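Long-range contact in protein SCO1, mitochondrial (Saccharomyces cerevisiae, PDB 2B7J), which is required for the accumulation of cytochrome c oxidase subunits 1 and 2 and is thought to act in mitochondrial copper transport or copper insertion into the oxidase: residues Ile45-Phe50 with Pro81-Cys86. Sequence-based numbering, arbitrary orientation.
Sequences IIYFGF and PLFITC. With CU (copper (II) ion), chain E.
The rings of Tyr47 and Phe83 meet rim to rim, neither over the other's face: their centroids are 5.7 Å apart, their planes differ by 22°, and Tyr47 CD2 lies 3.3 Å from Phe83 CE2. Phe148 stacks with the Tyr47 ring. Tyr47 and Phe83 are paired strand positions, and with CG of each anti to N (chi1 -178°) the two side chains lie side by side; Phe83 CZ approaches Gly49 C at 3.5 Å. A leucine in place of Phe83, lacking the outer ring carbons, would probably leave a gap between the Tyr47 ring and the backbone of Gly49. On the opposite sheet face, Phe48 has Cys86 SG at its edge, 76° off the ring normal, while its side chain lies beside that of Ile84, CE1 3.6 Å from CG2. Cys86 SG also binds a copper ion at 2.2 Å; Cys121 and His144 are copper ligands beside it. Parallel pairing is documented by Leu82 N to Ile45 O, 2.9 Å and nearly straight, then by Tyr47 N to Leu82 O, Ile84 N to Tyr47 O and Gly49 N to Ile84 O; it ends in a weak bond from Cys86 N to Gly49 O (3.0 Å). Helix 56-75 connects the two strands and packs on Ile45, Tyr47 and Pro81, completing a beta-alpha-beta unit of the thioredoxin-like SCO fold.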
# COMPACT_ATOMS: atom_id res chain seq x y z
N ILE A 45 2.78 3.17 -1.18
CA ILE A 45 3.08 1.95 -0.45
C ILE A 45 1.75 1.24 -0.23
O ILE A 45 0.85 1.75 0.43
CB ILE A 45 3.83 2.24 0.89
CG1 ILE A 45 4.36 0.94 1.47
CG2 ILE A 45 2.91 2.90 1.89
CD1 ILE A 45 5.48 1.15 2.45
N ILE A 46 1.61 0.07 -0.83
CA ILE A 46 0.37 -0.68 -0.74
C ILE A 46 0.46 -1.89 0.20
O ILE A 46 1.50 -2.56 0.26
CB ILE A 46 -0.05 -1.17 -2.14
CG1 ILE A 46 -0.14 0.03 -3.08
CG2 ILE A 46 -1.37 -1.90 -2.08
CD1 ILE A 46 -0.37 -0.33 -4.52
N TYR A 47 -0.62 -2.14 0.93
CA TYR A 47 -0.70 -3.27 1.85
C TYR A 47 -2.05 -3.99 1.71
O TYR A 47 -3.11 -3.35 1.69
CB TYR A 47 -0.53 -2.80 3.29
CG TYR A 47 -0.55 -3.95 4.29
CD1 TYR A 47 0.41 -4.96 4.25
CD2 TYR A 47 -1.55 -4.03 5.25
CE1 TYR A 47 0.38 -6.02 5.15
CE2 TYR A 47 -1.60 -5.08 6.15
CZ TYR A 47 -0.62 -6.07 6.11
OH TYR A 47 -0.65 -7.09 7.04
N PHE A 48 -2.02 -5.31 1.61
CA PHE A 48 -3.23 -6.12 1.48
C PHE A 48 -3.54 -6.77 2.83
O PHE A 48 -2.64 -7.13 3.58
CB PHE A 48 -3.05 -7.22 0.43
CG PHE A 48 -3.10 -6.72 -0.99
CD1 PHE A 48 -4.30 -6.71 -1.69
CD2 PHE A 48 -1.94 -6.27 -1.62
CE1 PHE A 48 -4.35 -6.26 -3.01
CE2 PHE A 48 -1.99 -5.81 -2.95
CZ PHE A 48 -3.19 -5.81 -3.64
N GLY A 49 -4.83 -6.92 3.12
CA GLY A 49 -5.26 -7.52 4.37
C GLY A 49 -6.76 -7.35 4.51
O GLY A 49 -7.44 -7.03 3.53
N PHE A 50 -7.28 -7.56 5.71
CA PHE A 50 -8.72 -7.40 5.95
C PHE A 50 -8.94 -7.04 7.41
O PHE A 50 -8.09 -7.34 8.27
CB PHE A 50 -9.51 -8.66 5.51
CG PHE A 50 -9.07 -9.94 6.17
CD1 PHE A 50 -9.90 -10.60 7.07
CD2 PHE A 50 -7.81 -10.49 5.89
CE1 PHE A 50 -9.50 -11.80 7.68
CE2 PHE A 50 -7.39 -11.68 6.50
CZ PHE A 50 -8.23 -12.33 7.40
N PRO A 81 -0.02 6.01 1.39
CA PRO A 81 -0.28 4.67 1.93
C PRO A 81 -1.67 4.16 1.61
O PRO A 81 -2.66 4.82 1.93
CB PRO A 81 -0.04 4.86 3.42
CG PRO A 81 -0.54 6.27 3.64
CD PRO A 81 -0.00 7.03 2.45
N LEU A 82 -1.74 2.98 0.99
CA LEU A 82 -3.00 2.36 0.59
C LEU A 82 -3.23 0.99 1.22
O LEU A 82 -2.34 0.14 1.21
CB LEU A 82 -3.03 2.21 -0.94
CG LEU A 82 -2.92 3.46 -1.82
CD1 LEU A 82 -2.61 3.07 -3.26
CD2 LEU A 82 -4.22 4.26 -1.74
N PHE A 83 -4.42 0.78 1.75
CA PHE A 83 -4.78 -0.49 2.36
C PHE A 83 -5.94 -1.11 1.59
O PHE A 83 -7.10 -0.69 1.73
CB PHE A 83 -5.16 -0.33 3.83
CG PHE A 83 -5.50 -1.63 4.52
CD1 PHE A 83 -6.76 -1.84 5.06
CD2 PHE A 83 -4.56 -2.65 4.59
CE1 PHE A 83 -7.08 -3.07 5.67
CE2 PHE A 83 -4.87 -3.88 5.19
CZ PHE A 83 -6.13 -4.09 5.73
N ILE A 84 -5.62 -2.11 0.79
CA ILE A 84 -6.60 -2.81 -0.03
C ILE A 84 -7.10 -4.04 0.71
O ILE A 84 -6.32 -4.84 1.23
CB ILE A 84 -5.97 -3.19 -1.38
CG1 ILE A 84 -5.47 -1.92 -2.06
CG2 ILE A 84 -6.98 -3.93 -2.26
CD1 ILE A 84 -4.82 -2.14 -3.39
N THR A 85 -8.41 -4.19 0.80
CA THR A 85 -8.97 -5.33 1.50
C THR A 85 -8.98 -6.53 0.57
O THR A 85 -8.91 -6.37 -0.65
CB THR A 85 -10.41 -5.06 1.97
OG1 THR A 85 -10.91 -6.22 2.65
CG2 THR A 85 -11.30 -4.73 0.77
N CYS A 86 -9.07 -7.72 1.16
CA CYS A 86 -9.10 -8.96 0.40
C CYS A 86 -10.43 -9.63 0.67
O CYS A 86 -10.78 -10.62 0.03
CB CYS A 86 -7.97 -9.89 0.84
SG CYS A 86 -6.32 -9.25 0.49
CU CU E . -6.37 -10.21 -1.54